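Local coordinates for propionate kinase (Francisella tularensis subsp. tularensis, PDB 3KHY), which probably catalyses the reversible, magnesium-dependent transfer of a phosphoryl group from ATP to acetate or propionate, working as a homodimeric acetokinase, at residues Leu5-Gly10 / Asp61-Leu66; Ile79-His84 / Gln378-Leu383; Val97-Asp102 / Gln137-Asp142; Gln191-Val196 / Val210-Ser215; Asn195-His200 / Asn312-Leu317. One frame throughout, in Å; residues are numbered along the deposited sequence.

Overall arrangement
The five contacts fall into two groups, one in each half of an acetokinase of the actin-like ATPase clan. Contacts 1, 2 and 3 belong to the sheet built on strands 3-9, 79-86, 137-141 and 97-98; contacts 1 and 2 have centres about 15 Å apart, contacts 2 and 3 about 10 Å. Contacts 4 and 5, about 8 Å apart between centres, share Asn195 and Val196 and lie on the second sheet, their centres 35 to 36 Å from that of contact 1. Along the chain contact 1 comes first, then contact 3, then contacts 4 and 5 together; contact 2 encloses these three, returning helix 372-382 to the first sheet. Predicted active-site and ligand-binding residues lie in both halves.

Contact 1 (Leu5-Gly10 / Asp61-Leu66); sequences LVLNCG and DVFEML
The Phe63 ring of helix 59-72 reaches strand 3-9 with its outer rim, where CZ lies 3.9 Å from Cys9 SG and CE1 lies 4.1 Å from Leu7 CD1. The sulfur sits close to the ring plane, 5.2 Å from the centroid of the Phe63 ring and 82° off its normal, so this is an edge-on sulfur-aromatic contact. Leu7 and Phe63 approach from opposite directions. The two methyls of Leu7 divide the work: CD1 meets the ring, and CD2 lies 4.3 Å from Leu66 CD2. That same Leu66 methyl is 4.4 Å from Leu5 CD2, which makes it the common partner of two strand leucines. With SG anti to its own carbonyl carbon (chi1 -62°), Cys9 sends the sulfur to the ring's rim. No hydrogen bond joins the segments, and the fit is entirely apolar and buried.

In the next shell, Phe127 of helix 118-131 meets the Phe63 ring, Cys128 touches both Leu7 and Phe63, and Phe16 of strand 14-20 lies against Leu7 and Leu66. Strand 5-9 and helix 61-66 run nearly antiparallel, with axes 13.0 Å apart, a gap bridged by the side chains. Alternation along the strand puts Leu5, Leu7 and Cys9 on the helix side and leaves Asn8, a predicted magnesium ligand, off it: a helix-on-sheet layer typical of the actin-like ATPase fold.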
# COMPACT_ATOMS: atom_id res chain seq x y z
N LEU A 5 18.61 31.54 -10.64
CA LEU A 5 17.79 31.81 -9.48
C LEU A 5 16.80 30.67 -9.37
O LEU A 5 16.03 30.44 -10.29
CB LEU A 5 17.04 33.14 -9.63
CG LEU A 5 16.11 33.47 -8.46
CD1 LEU A 5 16.91 33.56 -7.17
CD2 LEU A 5 15.36 34.77 -8.73
N VAL A 6 16.81 29.96 -8.24
CA VAL A 6 15.95 28.79 -8.06
C VAL A 6 14.85 29.10 -7.06
O VAL A 6 15.12 29.56 -5.95
CB VAL A 6 16.77 27.57 -7.59
CG1 VAL A 6 15.85 26.37 -7.34
CG2 VAL A 6 17.82 27.22 -8.61
N LEU A 7 13.60 28.86 -7.45
CA LEU A 7 12.47 29.25 -6.61
C LEU A 7 11.53 28.11 -6.30
O LEU A 7 11.27 27.25 -7.14
CB LEU A 7 11.65 30.35 -7.28
CG LEU A 7 12.37 31.64 -7.66
CD1 LEU A 7 11.40 32.54 -8.42
CD2 LEU A 7 12.92 32.35 -6.40
N ASN A 8 10.99 28.12 -5.09
CA ASN A 8 9.81 27.34 -4.79
C ASN A 8 8.78 28.32 -4.24
O ASN A 8 8.87 28.75 -3.09
CB ASN A 8 10.12 26.23 -3.79
CG ASN A 8 8.91 25.34 -3.50
OD1 ASN A 8 7.87 25.44 -4.16
ND2 ASN A 8 9.04 24.47 -2.51
N CYS A 9 7.83 28.72 -5.08
CA CYS A 9 6.83 29.71 -4.69
C CYS A 9 5.59 29.04 -4.13
O CYS A 9 4.84 28.40 -4.87
CB CYS A 9 6.43 30.59 -5.88
SG CYS A 9 7.76 31.56 -6.60
N GLY A 10 5.38 29.18 -2.83
CA GLY A 10 4.20 28.63 -2.17
C GLY A 10 3.14 29.70 -1.97
O GLY A 10 3.33 30.86 -2.34
N ASP A 61 5.70 42.69 -2.83
CA ASP A 61 6.71 43.34 -1.99
C ASP A 61 7.89 42.39 -1.74
O ASP A 61 9.05 42.80 -1.75
CB ASP A 61 6.11 43.78 -0.66
CG ASP A 61 5.08 44.89 -0.82
OD1 ASP A 61 5.13 45.60 -1.85
OD2 ASP A 61 4.23 45.04 0.08
N VAL A 62 7.58 41.13 -1.48
CA VAL A 62 8.61 40.12 -1.29
C VAL A 62 9.53 40.06 -2.50
O VAL A 62 10.75 40.10 -2.38
CB VAL A 62 8.00 38.74 -1.03
CG1 VAL A 62 9.08 37.67 -1.08
CG2 VAL A 62 7.30 38.73 0.31
N PHE A 63 8.93 39.98 -3.69
CA PHE A 63 9.72 39.89 -4.91
C PHE A 63 10.59 41.12 -5.17
O PHE A 63 11.71 40.99 -5.65
CB PHE A 63 8.84 39.58 -6.12
CG PHE A 63 8.67 38.11 -6.37
CD1 PHE A 63 9.70 37.37 -6.90
CD2 PHE A 63 7.48 37.47 -6.06
CE1 PHE A 63 9.56 36.01 -7.13
CE2 PHE A 63 7.33 36.12 -6.27
CZ PHE A 63 8.37 35.38 -6.81
N GLU A 64 10.06 42.30 -4.87
CA GLU A 64 10.83 43.52 -5.05
C GLU A 64 11.98 43.56 -4.07
O GLU A 64 13.06 44.05 -4.38
CB GLU A 64 9.95 44.76 -4.88
CG GLU A 64 8.98 45.00 -6.03
CD GLU A 64 8.34 46.38 -5.95
OE1 GLU A 64 8.88 47.25 -5.22
OE2 GLU A 64 7.31 46.60 -6.63
N MSE A 65 11.75 43.04 -2.87
CA MSE A 65 12.81 42.97 -1.88
C MSE A 65 13.88 41.98 -2.33
O MSE A 65 15.08 42.23 -2.17
CB MSE A 65 12.26 42.57 -0.51
CG MSE A 65 13.34 42.30 0.52
SE MSE A 65 12.63 42.08 2.33
CE MSE A 65 12.46 43.97 2.85
N LEU A 66 13.45 40.87 -2.92
CA LEU A 66 14.38 39.89 -3.44
C LEU A 66 15.18 40.53 -4.56
O LEU A 66 16.40 40.42 -4.61
CB LEU A 66 13.64 38.65 -3.95
CG LEU A 66 14.54 37.61 -4.62
CD1 LEU A 66 15.72 37.27 -3.74
CD2 LEU A 66 13.75 36.36 -4.99

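Contact 2 (Ile79-His84 / Gln378-Leu383); sequences IVAIGH and QETQNL
Thr380 points its forked side chain from helix 372-382 straight at strand 79-86, and its two branches settle on different residues. The methyl CG2 rests 3.7 Å from Ala81 CB and also approaches the carbonyl oxygen of Ile82, at 4.1 Å from Ile82 O. The hydroxyl branch lies over glycine backbone, with OG1 3.4 Å from Gly83 CA. The fork is set by chi1 of -63°, which turns OG1 back beside the threonine's own nitrogen while CG2 extends opposite that nitrogen. Ala81 faces the helix with its single methyl. Gly83 offers bare backbone, and its CA comes within 5.7 Å of Thr380 CA. Gln381 contributes at the margin, bending round at chi2 (71°) to bring OE1 within 4.3 Å of Val80 CG1.

Helix 378-382 crosses strand 79-84 with an angle of 131° between their directions and an axis separation of 8.1 Å. Ile4 of strand 3-9 and Val138 of strand 137-141 also touch Thr380, so the threonine sits above three neighbouring strands.

No hydrogen bond crosses this contact. The Thr380 hydroxyl is engaged within its own helix by the carbonyl of Ile376, whereas Gln381 OE1 is buried without a polar partner. At this point the helix therefore meets the strand by van der Waals packing of small groups, without polar bonds between them.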
# COMPACT_ATOMS: atom_id res chain seq x y z
N ILE A 79 22.67 36.69 -13.37
CA ILE A 79 21.61 35.69 -13.48
C ILE A 79 21.19 35.50 -14.93
O ILE A 79 20.87 36.46 -15.62
CB ILE A 79 20.38 36.07 -12.63
CG1 ILE A 79 20.76 36.04 -11.15
CG2 ILE A 79 19.23 35.11 -12.90
CD1 ILE A 79 19.69 36.58 -10.23
N VAL A 80 21.17 34.25 -15.38
CA VAL A 80 20.86 33.94 -16.78
C VAL A 80 19.49 33.30 -16.96
O VAL A 80 18.95 33.28 -18.06
CB VAL A 80 21.95 33.05 -17.42
CG1 VAL A 80 22.01 31.71 -16.72
CG2 VAL A 80 21.68 32.86 -18.90
N ALA A 81 18.93 32.76 -15.88
CA ALA A 81 17.60 32.16 -15.96
C ALA A 81 17.00 31.92 -14.58
O ALA A 81 17.69 32.01 -13.57
CB ALA A 81 17.64 30.87 -16.76
N ILE A 82 15.70 31.61 -14.56
CA ILE A 82 14.99 31.28 -13.33
C ILE A 82 14.39 29.88 -13.42
O ILE A 82 13.68 29.55 -14.37
CB ILE A 82 13.85 32.29 -13.07
CG1 ILE A 82 14.41 33.71 -13.03
CG2 ILE A 82 13.12 31.96 -11.78
CD1 ILE A 82 13.33 34.77 -12.99
N GLY A 83 14.69 29.04 -12.42
CA GLY A 83 14.12 27.70 -12.36
C GLY A 83 13.09 27.59 -11.26
O GLY A 83 13.36 27.96 -10.12
N HIS A 84 11.90 27.09 -11.60
CA HIS A 84 10.79 26.97 -10.66
C HIS A 84 10.53 25.52 -10.34
O HIS A 84 10.36 24.70 -11.25
CB HIS A 84 9.51 27.54 -11.27
CG HIS A 84 9.58 29.01 -11.58
ND1 HIS A 84 9.12 29.98 -10.72
CD2 HIS A 84 10.05 29.67 -12.67
CE1 HIS A 84 9.30 31.17 -11.26
NE2 HIS A 84 9.87 31.01 -12.44
N GLN A 378 20.64 22.86 -12.61
CA GLN A 378 21.23 22.10 -13.71
C GLN A 378 20.22 21.82 -14.82
O GLN A 378 20.54 21.89 -16.01
CB GLN A 378 21.83 20.79 -13.21
CG GLN A 378 23.06 20.96 -12.33
CD GLN A 378 23.49 19.67 -11.69
OE1 GLN A 378 22.73 18.70 -11.64
NE2 GLN A 378 24.71 19.64 -11.17
N GLU A 379 18.99 21.47 -14.43
CA GLU A 379 17.92 21.24 -15.40
C GLU A 379 17.63 22.51 -16.19
O GLU A 379 17.34 22.47 -17.39
CB GLU A 379 16.65 20.80 -14.67
CG GLU A 379 16.72 19.39 -14.15
CD GLU A 379 16.59 18.40 -15.27
OE1 GLU A 379 15.53 18.40 -15.92
OE2 GLU A 379 17.55 17.64 -15.51
N THR A 380 17.68 23.64 -15.49
CA THR A 380 17.39 24.93 -16.10
C THR A 380 18.49 25.33 -17.08
O THR A 380 18.22 25.66 -18.23
CB THR A 380 17.21 26.02 -15.02
OG1 THR A 380 16.09 25.68 -14.19
CG2 THR A 380 16.99 27.40 -15.65
N GLN A 381 19.74 25.26 -16.63
CA GLN A 381 20.90 25.53 -17.47
C GLN A 381 20.85 24.71 -18.77
O GLN A 381 21.18 25.21 -19.85
CB GLN A 381 22.18 25.20 -16.70
CG GLN A 381 23.46 25.28 -17.52
CD GLN A 381 23.84 26.70 -17.88
OE1 GLN A 381 23.42 27.65 -17.21
NE2 GLN A 381 24.64 26.86 -18.92
N ASN A 382 20.44 23.46 -18.65
CA ASN A 382 20.39 22.55 -19.79
C ASN A 382 19.48 23.05 -20.91
O ASN A 382 19.68 22.71 -22.07
CB ASN A 382 19.95 21.16 -19.34
CG ASN A 382 19.98 20.15 -20.47
OD1 ASN A 382 18.98 19.49 -20.77
ND2 ASN A 382 21.14 20.02 -21.12
N LEU A 383 18.49 23.87 -20.56
CA LEU A 383 17.50 24.34 -21.53
C LEU A 383 17.73 25.75 -22.08
O LEU A 383 16.94 26.21 -22.90
CB LEU A 383 16.10 24.27 -20.93
CG LEU A 383 15.53 22.89 -20.62
CD1 LEU A 383 14.23 23.05 -19.84
CD2 LEU A 383 15.31 22.12 -21.90

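Contact 3 (Val97-Asp102 / Gln137-Asp142); sequences VLINAD and QVAVFD
Val97 pairs with Ala139 through two backbone hydrogen bonds, Val97 N to Ala139 O at 3.2 Å and Ala139 N to Val97 O at 2.9 Å. A third bond, Ile99 N to Gln137 O at 2.7 Å, is nearly straight at hydrogen (170°). Leu98 and Val138 between them form the non-hydrogen-bonded pair of this short antiparallel edge. Just after strand 137-141, the predicted catalytic Asp142 forms a salt bridge with Arg85, a predicted substrate ligand.

The tight part lies on the face of Val97, Ala139 and Phe141. A chi1 of -63° leaves Val97 CG2 between the backbone N and the carbonyl carbon, directed at the Phe141 ring edge, near the ring plane and 3.9 Å from Phe141 CE2; the two side chains cross at about a right angle. Ile99 turns CD1 to within 3.8 Å of Ala139 CB, while its CB and CG1 lie along Gln137. Helix 101-109 packs here through Ile107, touching both Ile99 and Phe141.

The other face is thinner between the segments: Leu98 CD2 meets Val138 CG2 at 3.8 Å, Leu383 touches both, and Thr380 of helix 372-382 lies against Val138. The solvent side is the exit toward helix 101-109, where exposed Asn100 is the N-cap.

Backbone bonds thus fix the register, and apolar side chains pack on both faces, more extensively on that of Phe141.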
# COMPACT_ATOMS: atom_id res chain seq x y z
N VAL A 97 10.90 21.85 -18.67
CA VAL A 97 10.50 22.57 -19.88
C VAL A 97 10.60 24.07 -19.70
O VAL A 97 10.36 24.61 -18.62
CB VAL A 97 9.03 22.27 -20.28
CG1 VAL A 97 8.85 20.81 -20.62
CG2 VAL A 97 8.08 22.70 -19.16
N LEU A 98 10.96 24.75 -20.78
CA LEU A 98 10.93 26.21 -20.80
C LEU A 98 9.50 26.67 -20.59
O LEU A 98 8.57 26.06 -21.10
CB LEU A 98 11.47 26.74 -22.12
CG LEU A 98 12.98 26.60 -22.30
CD1 LEU A 98 13.34 26.52 -23.78
CD2 LEU A 98 13.71 27.75 -21.61
N ILE A 99 9.34 27.75 -19.84
CA ILE A 99 8.03 28.33 -19.59
C ILE A 99 7.57 29.14 -20.79
O ILE A 99 8.24 30.09 -21.18
CB ILE A 99 8.05 29.29 -18.39
CG1 ILE A 99 8.19 28.50 -17.08
CG2 ILE A 99 6.79 30.14 -18.37
CD1 ILE A 99 7.02 27.60 -16.80
N ASN A 100 6.43 28.77 -21.36
CA ASN A 100 5.77 29.58 -22.37
C ASN A 100 4.27 29.38 -22.27
O ASN A 100 3.81 28.61 -21.43
CB ASN A 100 6.27 29.21 -23.77
CG ASN A 100 6.28 27.72 -24.00
OD1 ASN A 100 5.23 27.09 -24.03
ND2 ASN A 100 7.47 27.15 -24.16
N ALA A 101 3.51 30.07 -23.11
CA ALA A 101 2.06 29.95 -23.07
C ALA A 101 1.61 28.49 -23.12
O ALA A 101 0.69 28.09 -22.40
CB ALA A 101 1.44 30.73 -24.22
N ASP A 102 2.26 27.69 -23.96
CA ASP A 102 1.89 26.28 -24.08
C ASP A 102 2.13 25.52 -22.77
O ASP A 102 1.20 24.93 -22.22
CB ASP A 102 2.64 25.62 -25.24
CG ASP A 102 2.22 26.18 -26.59
OD1 ASP A 102 3.03 26.10 -27.54
OD2 ASP A 102 1.09 26.70 -26.71
N GLN A 137 12.66 31.21 -18.33
CA GLN A 137 12.22 30.51 -17.14
C GLN A 137 11.97 29.03 -17.45
O GLN A 137 11.53 28.68 -18.54
CB GLN A 137 10.96 31.16 -16.56
CG GLN A 137 11.09 32.66 -16.38
CD GLN A 137 9.97 33.25 -15.55
OE1 GLN A 137 9.27 34.16 -15.98
NE2 GLN A 137 9.80 32.74 -14.34
N VAL A 138 12.27 28.18 -16.47
CA VAL A 138 12.12 26.74 -16.62
C VAL A 138 11.34 26.15 -15.45
O VAL A 138 11.51 26.58 -14.31
CB VAL A 138 13.51 26.05 -16.72
CG1 VAL A 138 13.39 24.54 -16.49
CG2 VAL A 138 14.16 26.36 -18.06
N ALA A 139 10.46 25.19 -15.74
CA ALA A 139 9.72 24.47 -14.71
C ALA A 139 10.30 23.06 -14.53
O ALA A 139 10.52 22.35 -15.52
CB ALA A 139 8.25 24.39 -15.08
N VAL A 140 10.55 22.68 -13.28
CA VAL A 140 11.10 21.37 -12.95
C VAL A 140 10.13 20.67 -12.01
O VAL A 140 9.88 21.16 -10.90
CB VAL A 140 12.47 21.52 -12.26
CG1 VAL A 140 13.06 20.14 -11.94
CG2 VAL A 140 13.44 22.34 -13.13
N PHE A 141 9.59 19.53 -12.45
CA PHE A 141 8.46 18.89 -11.78
C PHE A 141 8.88 17.75 -10.85
O PHE A 141 9.67 16.89 -11.25
CB PHE A 141 7.48 18.35 -12.83
CG PHE A 141 7.09 19.36 -13.87
CD1 PHE A 141 5.99 20.18 -13.68
CD2 PHE A 141 7.86 19.52 -15.01
CE1 PHE A 141 5.64 21.13 -14.63
CE2 PHE A 141 7.52 20.47 -15.97
CZ PHE A 141 6.40 21.28 -15.78
N ASP A 142 8.33 17.73 -9.63
CA ASP A 142 8.63 16.67 -8.66
C ASP A 142 8.14 15.31 -9.15
O ASP A 142 8.53 14.28 -8.61
CB ASP A 142 7.96 16.95 -7.31
CG ASP A 142 8.51 18.19 -6.61
OD1 ASP A 142 9.60 18.67 -6.98
OD2 ASP A 142 7.83 18.68 -5.68

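Contact 4 (Gln191-Val196 / Val210-Ser215); sequences QQKANV and VVDGKS
Asn195 laps over the start of the turn at Val211 and Asp212, its amide oxygen OD1 accepting a hydrogen bond from Asp212 N at 2.7 Å. This bond is nearly straight at hydrogen (168°), with the donor tilted 33° out of the amide plane. The side chain gets there with CG anti to the carbonyl carbon (chi1 -65°), which also brings OD1 against Val211 CG1. Asn195 ND2 donates to a water that in turn donates to Lys193 O and Asp212 OD1. A second water links the same carboxylate oxygen to Lys193 N, so Asp212 is tied to the Lys193 backbone through two waters. Lys193 itself packs by its CB, 3.6 Å from Asp212 C, while the end of its chain leads away from the hairpin.

Backbone bonds complete the join. Gly213 N donates to Ala194 O at 3.0 Å, and Val196 and Val210 bond reciprocally, 2.9 Å from Val196 N to Val210 O and 2.8 Å from Val210 N to Val196 O. The side chains of these valines lie side by side, CG2 of Val196 4.0 Å from CB of Val210, both reaching Ser182 of helix 175-188.

Residues 211-214 form a type I' turn, in which both Asp212 and Gly213 take positive phi, and Gly213 passes close to Lys193. This is a tight beta-hairpin between strands 205-211 and 214-218, its turn clasped by the loop that leads into strand 196-201.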
# COMPACT_ATOMS: atom_id res chain seq x y z
N GLN A 191 30.56 2.06 -14.23
CA GLN A 191 30.62 2.79 -15.49
C GLN A 191 29.23 3.17 -16.02
O GLN A 191 29.06 4.21 -16.66
CB GLN A 191 31.38 1.96 -16.52
CG GLN A 191 31.48 2.59 -17.90
CD GLN A 191 32.16 1.66 -18.90
OE1 GLN A 191 32.66 0.60 -18.53
NE2 GLN A 191 32.17 2.06 -20.17
N GLN A 192 28.24 2.32 -15.75
CA GLN A 192 26.88 2.51 -16.27
C GLN A 192 26.04 3.42 -15.37
O GLN A 192 26.52 3.86 -14.32
CB GLN A 192 26.18 1.16 -16.42
CG GLN A 192 26.82 0.21 -17.43
CD GLN A 192 28.15 -0.36 -16.95
OE1 GLN A 192 29.18 -0.20 -17.62
NE2 GLN A 192 28.14 -1.02 -15.80
N LYS A 193 24.80 3.70 -15.77
CA LYS A 193 23.87 4.42 -14.90
C LYS A 193 23.54 3.54 -13.69
O LYS A 193 23.78 2.33 -13.71
CB LYS A 193 22.59 4.81 -15.64
CG LYS A 193 22.79 5.86 -16.74
CD LYS A 193 23.73 6.96 -16.28
CE LYS A 193 23.98 7.99 -17.37
NZ LYS A 193 25.19 8.82 -17.07
N ALA A 194 22.98 4.13 -12.65
CA ALA A 194 22.82 3.43 -11.38
C ALA A 194 21.67 2.43 -11.37
O ALA A 194 20.61 2.65 -11.96
CB ALA A 194 22.66 4.44 -10.24
N ASN A 195 21.91 1.30 -10.71
CA ASN A 195 20.84 0.37 -10.38
C ASN A 195 20.72 0.39 -8.88
O ASN A 195 21.40 -0.36 -8.16
CB ASN A 195 21.17 -1.04 -10.88
CG ASN A 195 21.24 -1.11 -12.39
OD1 ASN A 195 20.27 -0.82 -13.09
ND2 ASN A 195 22.40 -1.49 -12.90
N VAL A 196 19.88 1.29 -8.39
CA VAL A 196 19.87 1.58 -6.96
C VAL A 196 18.46 1.73 -6.43
O VAL A 196 17.52 2.01 -7.18
CB VAL A 196 20.68 2.86 -6.63
CG1 VAL A 196 22.18 2.64 -6.86
CG2 VAL A 196 20.17 4.08 -7.43
N VAL A 210 15.35 2.49 -8.94
CA VAL A 210 15.96 3.08 -10.14
C VAL A 210 16.75 2.01 -10.90
O VAL A 210 17.70 1.43 -10.37
CB VAL A 210 16.88 4.24 -9.76
CG1 VAL A 210 17.63 4.77 -10.99
CG2 VAL A 210 16.06 5.36 -9.10
N VAL A 211 16.33 1.73 -12.13
CA VAL A 211 16.98 0.71 -12.95
C VAL A 211 17.60 1.39 -14.16
O VAL A 211 16.94 2.14 -14.87
CB VAL A 211 15.97 -0.37 -13.39
CG1 VAL A 211 16.64 -1.39 -14.30
CG2 VAL A 211 15.38 -1.07 -12.16
N ASP A 212 18.89 1.14 -14.36
CA ASP A 212 19.65 1.82 -15.41
C ASP A 212 19.35 3.32 -15.46
O ASP A 212 19.18 3.90 -16.54
CB ASP A 212 19.40 1.19 -16.79
CG ASP A 212 20.51 1.50 -17.79
OD1 ASP A 212 21.67 1.69 -17.35
OD2 ASP A 212 20.25 1.55 -19.01
N GLY A 213 19.28 3.95 -14.29
CA GLY A 213 19.10 5.39 -14.21
C GLY A 213 17.67 5.89 -14.27
O GLY A 213 17.44 7.08 -14.10
N LYS A 214 16.71 4.99 -14.53
CA LYS A 214 15.30 5.37 -14.66
C LYS A 214 14.41 4.82 -13.53
O LYS A 214 14.53 3.67 -13.14
CB LYS A 214 14.76 4.91 -16.00
CG LYS A 214 15.45 5.55 -17.20
CD LYS A 214 14.90 4.99 -18.51
CE LYS A 214 15.54 5.70 -19.70
NZ LYS A 214 14.64 5.67 -20.90
N SER A 215 13.50 5.66 -13.03
CA SER A 215 12.52 5.24 -12.03
C SER A 215 11.60 4.16 -12.62
O SER A 215 11.07 4.32 -13.71
CB SER A 215 11.69 6.45 -11.56
OG SER A 215 10.65 6.02 -10.68
O HOH W 1 23.98 2.79 -18.33
O HOH W 2 23.01 -0.09 -15.61

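Contact 5 (Asn195-His200 / Asn312-Leu317); sequences NVIVAH and NKLDAL
Segments 195-200 and 312-317 run side by side in parallel, Ile197 pairing with Leu317, with Asp315 N donating to Asn195 O at 2.8 Å and Ile197 N to Ala316 O at 3.1 Å. The Asp315 carboxylate adds a side-chain bond: its OD2 accepts Asn195 N at 2.8 Å, met from above the carboxylate plane. Asp315 thus grips Asn195 twice, by its own backbone N-H and by its side chain, whose chi1 of -70° swings the carboxylate back beside that nitrogen. The Asn195 amide and the carboxylate planes stand 49° apart. A water ties the other oxygen, Asp315 OD1, to Asn195 ND2 and Lys313 O, while Asn195 OD1 is taken by Asp212.

Ile197 carries the apolar side. Its CG2 lies 3.7 Å from Leu317 CD1, and its CG1 lies 4.0 Å from Leu314 CD1, Leu314 crossing it at about a right angle. On the opposite face Val196 CG1 meets Ala316 CB at 4.1 Å. The buried Ala316 N has no polar partner.

Strand 205-211 flanks the other edge of strand 196-201, and Val198 touches Val181 of helix 175-188, while Phe311 and Ile207 border Ile197. Farther along, strand 196-201 carries His200, a predicted ATP-binding residue stacked on His174, and strand 316-320 runs on into helix 321-326, where more predicted nucleotide ligands lie.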
# COMPACT_ATOMS: atom_id res chain seq x y z
N ASN A 195 21.91 1.30 -10.71
CA ASN A 195 20.84 0.37 -10.38
C ASN A 195 20.72 0.39 -8.88
O ASN A 195 21.40 -0.36 -8.16
CB ASN A 195 21.17 -1.04 -10.88
CG ASN A 195 21.24 -1.11 -12.39
OD1 ASN A 195 20.27 -0.82 -13.09
ND2 ASN A 195 22.40 -1.49 -12.90
N VAL A 196 19.88 1.29 -8.39
CA VAL A 196 19.87 1.58 -6.96
C VAL A 196 18.46 1.73 -6.43
O VAL A 196 17.52 2.01 -7.18
CB VAL A 196 20.68 2.86 -6.63
CG1 VAL A 196 22.18 2.64 -6.86
CG2 VAL A 196 20.17 4.08 -7.43
N ILE A 197 18.33 1.51 -5.14
CA ILE A 197 17.12 1.85 -4.42
C ILE A 197 17.47 3.07 -3.59
O ILE A 197 18.44 3.05 -2.84
CB ILE A 197 16.69 0.71 -3.51
CG1 ILE A 197 16.30 -0.50 -4.35
CG2 ILE A 197 15.53 1.15 -2.59
CD1 ILE A 197 16.17 -1.81 -3.56
N VAL A 198 16.71 4.15 -3.76
CA VAL A 198 16.98 5.40 -3.07
C VAL A 198 15.89 5.67 -2.04
O VAL A 198 14.70 5.75 -2.38
CB VAL A 198 17.08 6.59 -4.06
CG1 VAL A 198 17.33 7.91 -3.30
CG2 VAL A 198 18.19 6.35 -5.11
N ALA A 199 16.30 5.77 -0.78
CA ALA A 199 15.38 6.11 0.30
C ALA A 199 15.62 7.56 0.70
O ALA A 199 16.61 7.89 1.33
CB ALA A 199 15.60 5.20 1.49
N HIS A 200 14.72 8.44 0.27
CA HIS A 200 14.77 9.84 0.64
C HIS A 200 13.95 10.00 1.91
O HIS A 200 12.72 9.96 1.86
CB HIS A 200 14.15 10.69 -0.48
CG HIS A 200 14.12 12.16 -0.17
ND1 HIS A 200 14.87 13.08 -0.87
CD2 HIS A 200 13.45 12.86 0.77
CE1 HIS A 200 14.66 14.29 -0.38
NE2 HIS A 200 13.80 14.19 0.62
N ASN A 312 18.64 -7.68 -11.08
CA ASN A 312 19.51 -8.83 -11.21
C ASN A 312 20.68 -8.64 -10.26
O ASN A 312 21.08 -9.55 -9.53
CB ASN A 312 20.02 -8.97 -12.64
CG ASN A 312 20.96 -10.15 -12.80
OD1 ASN A 312 20.57 -11.30 -12.60
ND2 ASN A 312 22.21 -9.87 -13.16
N LYS A 313 21.21 -7.42 -10.26
CA LYS A 313 22.30 -7.04 -9.37
C LYS A 313 22.03 -5.65 -8.82
O LYS A 313 22.07 -4.66 -9.55
CB LYS A 313 23.63 -7.06 -10.12
CG LYS A 313 24.84 -6.61 -9.29
CD LYS A 313 26.12 -6.72 -10.12
CE LYS A 313 27.30 -6.05 -9.43
NZ LYS A 313 28.47 -5.88 -10.37
N LEU A 314 21.76 -5.56 -7.52
CA LEU A 314 21.57 -4.26 -6.89
C LEU A 314 22.92 -3.58 -6.67
O LEU A 314 23.79 -4.16 -6.02
CB LEU A 314 20.86 -4.42 -5.54
CG LEU A 314 20.70 -3.12 -4.74
CD1 LEU A 314 19.69 -2.22 -5.43
CD2 LEU A 314 20.27 -3.40 -3.28
N ASP A 315 23.10 -2.36 -7.20
CA ASP A 315 24.37 -1.65 -7.00
C ASP A 315 24.49 -1.14 -5.57
O ASP A 315 25.53 -1.30 -4.93
CB ASP A 315 24.51 -0.46 -7.95
CG ASP A 315 24.71 -0.88 -9.40
OD1 ASP A 315 25.21 -2.01 -9.64
OD2 ASP A 315 24.36 -0.08 -10.29
N ALA A 316 23.42 -0.50 -5.08
CA ALA A 316 23.40 0.02 -3.71
C ALA A 316 22.00 0.35 -3.24
O ALA A 316 21.11 0.65 -4.05
CB ALA A 316 24.26 1.26 -3.61
N LEU A 317 21.81 0.30 -1.93
CA LEU A 317 20.69 0.97 -1.28
C LEU A 317 21.25 2.32 -0.86
O LEU A 317 22.32 2.38 -0.25
CB LEU A 317 20.25 0.18 -0.06
CG LEU A 317 19.27 0.89 0.89
CD1 LEU A 317 17.97 1.26 0.16
CD2 LEU A 317 18.98 -0.00 2.09
O HOH W 3 24.03 -3.63 -11.27